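Local coordinates for protein frutapin (Artocarpus altilis, PDB 5TQZ) that probably acts as a jacalin-related lectin, recognising sugars through a site that here holds alpha-D-glucopyranose, at residues K35-S40 / G138-A143; G12-N17 / R93-R98. All coordinates share one frame; numbering follows the deposited sequence.

Contact 1 of 2, residues K35-S40 / G138-A143; sequences KEAIGS and GDLLDA. With GLC (alpha-D-glucopyranose), chain E.
The flat carbonyl group of Ile-38 is met by the segment 138-143 on both of its faces. On one side Leu-141 N donates a hydrogen bond to Ile-38 O at 3.0 Å, nearly straight at the hydrogen (170°) but tilted 31° from the carbonyl plane. Leu-141 CB lies on that same side, whereas the methyl Leu-140 CD2 comes over the opposite face, 3.6 Å from Ile-38 O. That methyl also touches Ala-37 CB at 3.9 Å. Because Ile-38 CG2 stands anti to the backbone N, this branch runs alongside Leu-141, with Ile-38 CG2 and Leu-141 CB 3.9 Å apart, and the two side chains point the same way. One main-chain bond, with aliphatic carbons of Leu-140 and Leu-141 about its acceptor, thus joins strand 38-47 to the sugar-binding segment.

The loop's other side holds the glucose. The Asp-142 carboxylate divides its oxygens between two hydroxyls: the sugar's O6 donates to Asp-142 OD1 at 2.7 Å and its O4 to Asp-142 OD2 at 2.6 Å. Leu-140 N in turn donates to O6 at 2.8 Å, which fixes the exocyclic arm from two directions. Asp-139 N adds a weak bond to the ring oxygen O5, and Asp-139 OD2 accepts from O1 over a separation so short that its exact length is doubtful. Gly-138 to Asp-142 fit the Gly-X-X-X-Asp signature of jacalin-related lectins.

Around this site the beta-prism strands converge. Ile-38 begins strand 38-47 and Leu-141 begins strand 141-149, members of different sheets, and both form backbone hydrogen bonds with Val-97 of strand 95-104 in the third. Asp-142 and Ala-143 together face Arg-136 of strand 127-137, a classic beta bulge.

Contact 2 of 2, residues G12-N17 / R93-R98; sequences GGPGGN and RTPVVR. With GLC (alpha-D-glucopyranose), chain E.
Gly-12 opens the approach to Pro-95, its carbonyl carbon C 4.1 Å from Pro-95 O, as strand 6-12 gives way to the loop. Gly-13 comes closer. Its CA makes a CA-H...O contact with Pro-95 O at 3.3 Å; the carbonyl oxygen occupies the side on which a CB would stand, so the close approach depends on glycine. Gly-13 N, although near that oxygen, is poorly angled for a hydrogen bond. The Pro-95 ring carbons CG and CD also rest against Gly-13 CA.

Pro-14 then crosses Thr-94 at a slant, and the closest atoms are Pro-14 CD and Thr-94 CB at 3.7 Å. The methyl Thr-94 CG2 shares this apolar touch, whereas Thr-94 OG1, set between its own backbone N and carbonyl carbon (chi1 54°), is used for water. One water accepts from Gly-15 N at 3.0 Å and from Thr-94 OG1 at 2.8 Å, and donates to Pro-95 O at 2.7 Å. With no direct hydrogen bond between the segments, this molecule serves as their polar link.

Past it, Gly-15 CA packs 3.6 Å from the glucose O4, and Gly-16 N donates to O3 of the sugar at 2.9 Å (161°). A glycine-rich loop supplying a backbone N-H to the sugar is familiar from the mannose-specific jacalin-related lectins.

The loop joins strands 6-12 and 17-20, at the two margins of their sheet within the chain. Gly-13 is hydrogen-bonded through its backbone to Asp-142 of strand 141-149, Asn-17 likewise to Thr-137, and Arg-136 of strand 127-137 donates to Gly-15 O and Gly-16 O. On the other segment, the chain turns a corner at Arg-93 and Thr-94 before strand 95-104, which pairs with strand 77-87 in another sheet.

Overall arrangement
Contact 1 and contact 2 flank the same bound glucose, their centres 8 Å apart. The work is divided: 138-143 takes O4, O6 and O1, with a weak bond to O5, and 12-17 takes O3, so the pocket is assembled from parts of the chain remote in sequence. Their segments alternate along the chain; the bonds within and between the contacts join strands of all three sheets. Direct links join them: Leu-141 O lies 2.8 Å from Val-97 N and Glu-36 O 3.0 Å from Arg-98 NE, both probable hydrogen bonds. Asp-142 CG also packs against Gly-15 O at 3.2 Å, placing the carboxylate that takes O4 and O6 beside the glycine loop.

Contact 1 of 2, residues K35-S40 / G138-A143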
loop_
_atom_site.group_PDB
_atom_site.type_symbol
_atom_site.label_atom_id
_atom_site.label_comp_id
_atom_site.label_asym_id
_atom_site.label_seq_id
_atom_site.Cartn_x
_atom_site.Cartn_y
_atom_site.Cartn_z
ATOM N N LYS A 35 25.497 6.733 24.873
ATOM C CA LYS A 35 25.962 7.021 26.225
ATOM C C LYS A 35 24.877 7.928 26.800
ATOM O O LYS A 35 23.797 7.437 27.089
ATOM C CB LYS A 35 27.417 7.609 26.098
ATOM C CG LYS A 35 28.163 7.927 27.356
ATOM C CD LYS A 35 28.107 6.811 28.353
ATOM C CE LYS A 35 28.703 7.299 29.628
ATOM N NZ LYS A 35 29.077 6.280 30.648
ATOM N N GLU A 36 25.103 9.212 26.854
ATOM C CA GLU A 36 24.057 10.206 27.240
ATOM C C GLU A 36 22.986 10.324 26.206
ATOM O O GLU A 36 21.915 10.735 26.586
ATOM C CB GLU A 36 24.633 11.590 27.368
ATOM C CG GLU A 36 25.684 11.717 28.398
ATOM C CD GLU A 36 27.141 11.517 27.944
ATOM O OE1 GLU A 36 27.508 10.989 26.861
ATOM O OE2 GLU A 36 27.943 11.837 28.844
ATOM N N ALA A 37 23.339 10.170 24.903
ATOM C CA ALA A 37 22.460 10.185 23.796
ATOM C C ALA A 37 22.769 9.036 22.852
ATOM O O ALA A 37 23.706 8.181 23.174
ATOM C CB ALA A 37 22.639 11.550 23.084
ATOM N N ILE A 38 22.001 8.966 21.748
ATOM C CA ILE A 38 22.334 8.063 20.610
ATOM C C ILE A 38 23.408 8.681 19.657
ATOM O O ILE A 38 23.245 9.800 19.191
ATOM C CB ILE A 38 21.102 7.650 19.857
ATOM C CG1 ILE A 38 20.041 6.958 20.752
ATOM C CG2 ILE A 38 21.450 6.702 18.732
ATOM C CD1 ILE A 38 20.521 5.688 21.445
ATOM N N GLY A 39 24.489 7.927 19.433
ATOM C CA GLY A 39 25.535 8.287 18.518
ATOM C C GLY A 39 25.309 7.724 17.072
ATOM O O GLY A 39 24.549 8.322 16.194
ATOM N N SER A 40 26.012 6.621 16.802
ATOM C CA SER A 40 25.852 5.847 15.604
ATOM C C SER A 40 24.518 5.137 15.497
ATOM O O SER A 40 23.860 4.834 16.436
ATOM C CB SER A 40 26.952 4.782 15.621
ATOM O OG SER A 40 28.214 5.233 15.745
ATOM N N GLY A 138 24.724 14.217 13.077
ATOM C CA GLY A 138 25.960 15.004 13.137
ATOM C C GLY A 138 27.067 14.305 13.887
ATOM O O GLY A 138 27.648 13.406 13.373
ATOM N N ASP A 139 27.443 14.784 15.075
ATOM C CA ASP A 139 28.153 13.876 15.999
ATOM C C ASP A 139 27.244 12.982 16.638
ATOM O O ASP A 139 27.679 11.979 17.216
ATOM C CB ASP A 139 28.861 14.684 17.065
ATOM C CG ASP A 139 30.083 15.334 16.527
ATOM O OD1 ASP A 139 30.895 14.540 15.962
ATOM O OD2 ASP A 139 30.184 16.600 16.599
ATOM N N LEU A 140 25.967 13.265 16.572
ATOM C CA LEU A 140 24.906 12.514 17.269
ATOM C C LEU A 140 23.766 12.258 16.287
ATOM O O LEU A 140 23.678 12.860 15.176
ATOM C CB LEU A 140 24.257 13.308 18.484
ATOM C CG LEU A 140 25.253 13.441 19.621
ATOM C CD1 LEU A 140 24.756 14.467 20.496
ATOM C CD2 LEU A 140 25.496 12.226 20.483
ATOM N N LEU A 141 22.910 11.356 16.705
ATOM C CA LEU A 141 21.575 11.077 16.000
ATOM C C LEU A 141 20.667 12.217 16.329
ATOM O O LEU A 141 20.032 12.175 17.415
ATOM C CB LEU A 141 20.971 9.766 16.379
ATOM C CG LEU A 141 19.697 9.368 15.561
ATOM C CD1 LEU A 141 19.966 9.216 14.027
ATOM C CD2 LEU A 141 18.946 8.146 16.107
ATOM N N ASP A 142 20.623 13.282 15.517
ATOM C CA ASP A 142 19.771 14.377 15.763
ATOM C C ASP A 142 18.279 14.024 15.671
ATOM O O ASP A 142 17.404 14.594 16.472
ATOM C CB ASP A 142 20.054 15.538 14.779
ATOM C CG ASP A 142 21.323 16.216 15.106
ATOM O OD1 ASP A 142 22.307 15.600 14.733
ATOM O OD2 ASP A 142 21.285 17.221 15.800
ATOM N N ALA A 143 17.943 13.207 14.635
ATOM C CA ALA A 143 16.515 12.936 14.321
ATOM C C ALA A 143 16.336 11.519 13.813
ATOM O O ALA A 143 17.301 11.015 13.218
ATOM C CB ALA A 143 15.964 13.916 13.301
HETATM C C1 GLC E . 27.126 18.121 15.085
HETATM C C2 GLC E . 26.470 19.312 14.361
HETATM C C3 GLC E . 25.108 19.743 14.962
HETATM C C4 GLC E . 24.327 18.560 15.501
HETATM C C5 GLC E . 25.171 18.001 16.619
HETATM C C6 GLC E . 24.795 16.646 17.106
HETATM O O1 GLC E . 28.544 17.949 15.362
HETATM O O2 GLC E . 27.265 20.472 14.124
HETATM O O3 GLC E . 24.360 20.358 13.916
HETATM O O4 GLC E . 23.085 19.017 16.035
HETATM O O5 GLC E . 26.558 17.906 16.345
HETATM O O6 GLC E . 24.652 15.720 16.007
#

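Contact 2 of 2, residues G12-N17 / R93-R98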
loop_
_atom_site.group_PDB
_atom_site.type_symbol
_atom_site.label_atom_id
_atom_site.label_comp_id
_atom_site.label_asym_id
_atom_site.label_seq_id
_atom_site.Cartn_x
_atom_site.Cartn_y
_atom_site.Cartn_z
ATOM N N GLY A 12 12.904 14.426 16.777
ATOM C CA GLY A 12 14.211 15.010 17.094
ATOM C C GLY A 12 14.264 16.366 16.416
ATOM O O GLY A 12 13.227 17.019 16.130
ATOM N N GLY A 13 15.457 16.849 16.183
ATOM C CA GLY A 13 15.645 18.215 15.886
ATOM C C GLY A 13 16.324 18.435 14.585
ATOM O O GLY A 13 16.654 17.478 13.879
ATOM N N PRO A 14 16.482 19.675 14.160
ATOM C CA PRO A 14 16.938 20.037 12.729
ATOM C C PRO A 14 18.441 20.074 12.578
ATOM O O PRO A 14 19.031 20.338 11.518
ATOM C CB PRO A 14 16.188 21.376 12.516
ATOM C CG PRO A 14 16.367 21.967 13.831
ATOM C CD PRO A 14 16.080 20.913 14.876
ATOM N N GLY A 15 19.205 19.652 13.579
ATOM C CA GLY A 15 20.712 19.684 13.440
ATOM C C GLY A 15 21.310 18.516 12.619
ATOM O O GLY A 15 20.582 17.518 12.291
ATOM N N GLY A 16 22.634 18.562 12.467
ATOM C CA GLY A 16 23.430 17.563 11.763
ATOM C C GLY A 16 23.018 17.603 10.270
ATOM O O GLY A 16 22.416 18.513 9.854
ATOM N N ASN A 17 23.344 16.551 9.556
ATOM C CA ASN A 17 22.924 16.392 8.112
ATOM C C ASN A 17 21.917 15.237 7.951
ATOM O O ASN A 17 22.004 14.150 8.552
ATOM C CB ASN A 17 24.126 16.144 7.238
ATOM C CG ASN A 17 25.269 17.125 7.512
ATOM O OD1 ASN A 17 25.019 18.282 7.619
ATOM N ND2 ASN A 17 26.470 16.680 7.545
ATOM N N ARG A 93 21.428 23.815 21.040
ATOM C CA ARG A 93 20.322 24.605 20.457
ATOM C C ARG A 93 19.215 23.787 20.006
ATOM O O ARG A 93 18.182 24.367 19.873
ATOM C CB ARG A 93 20.826 25.459 19.281
ATOM C CG ARG A 93 21.889 26.324 19.649
ATOM C CD ARG A 93 22.280 27.141 18.373
ATOM N NE ARG A 93 22.931 28.276 18.765
ATOM C CZ ARG A 93 22.400 29.496 18.816
ATOM N NH1 ARG A 93 21.140 29.694 18.296
ATOM N NH2 ARG A 93 23.157 30.446 19.101
ATOM N N THR A 94 19.368 22.451 19.686
ATOM C CA THR A 94 18.397 21.713 19.031
ATOM C C THR A 94 18.334 20.343 19.700
ATOM O O THR A 94 19.370 19.870 20.199
ATOM C CB THR A 94 18.648 21.666 17.450
ATOM O OG1 THR A 94 19.959 21.205 17.067
ATOM C CG2 THR A 94 18.495 23.060 16.996
ATOM N N PRO A 95 17.128 19.760 19.825
ATOM C CA PRO A 95 17.023 18.435 20.354
ATOM C C PRO A 95 17.612 17.314 19.515
ATOM O O PRO A 95 17.722 17.475 18.358
ATOM C CB PRO A 95 15.479 18.203 20.548
ATOM C CG PRO A 95 14.891 19.125 19.602
ATOM C CD PRO A 95 15.838 20.258 19.289
ATOM N N VAL A 96 18.236 16.312 20.157
ATOM C CA VAL A 96 18.729 15.114 19.509
ATOM C C VAL A 96 17.991 13.958 20.032
ATOM O O VAL A 96 17.234 14.147 20.967
ATOM C CB VAL A 96 20.183 14.939 19.725
ATOM C CG1 VAL A 96 20.930 16.222 19.253
ATOM C CG2 VAL A 96 20.556 14.596 21.167
ATOM N N VAL A 97 18.277 12.737 19.546
ATOM C CA VAL A 97 17.591 11.512 20.105
ATOM C C VAL A 97 18.485 11.138 21.248
ATOM O O VAL A 97 19.695 10.802 21.006
ATOM C CB VAL A 97 17.518 10.477 18.982
ATOM C CG1 VAL A 97 16.926 9.155 19.550
ATOM C CG2 VAL A 97 16.785 11.051 17.751
ATOM N N ARG A 98 18.002 11.276 22.460
ATOM C CA ARG A 98 18.631 10.838 23.692
ATOM C C ARG A 98 18.603 9.323 24.069
ATOM O O ARG A 98 19.494 8.846 24.705
ATOM C CB ARG A 98 18.089 11.624 24.846
ATOM C CG ARG A 98 18.366 13.148 24.772
ATOM C CD ARG A 98 19.756 13.623 24.662
ATOM N NE ARG A 98 20.492 13.243 25.855
ATOM C CZ ARG A 98 20.447 13.835 27.057
ATOM N NH1 ARG A 98 19.751 14.929 27.323
ATOM N NH2 ARG A 98 21.067 13.233 28.051
HETATM C C1 GLC E . 27.126 18.121 15.085
HETATM C C2 GLC E . 26.470 19.312 14.361
HETATM C C3 GLC E . 25.108 19.743 14.962
HETATM C C4 GLC E . 24.327 18.560 15.501
HETATM C C5 GLC E . 25.171 18.001 16.619
HETATM C C6 GLC E . 24.795 16.646 17.106
HETATM O O1 GLC E . 28.544 17.949 15.362
HETATM O O2 GLC E . 27.265 20.472 14.124
HETATM O O3 GLC E . 24.360 20.358 13.916
HETATM O O4 GLC E . 23.085 19.017 16.035
HETATM O O5 GLC E . 26.558 17.906 16.345
HETATM O O6 GLC E . 24.652 15.720 16.007
HETATM O O HOH W 1 19.135 18.655 16.386
#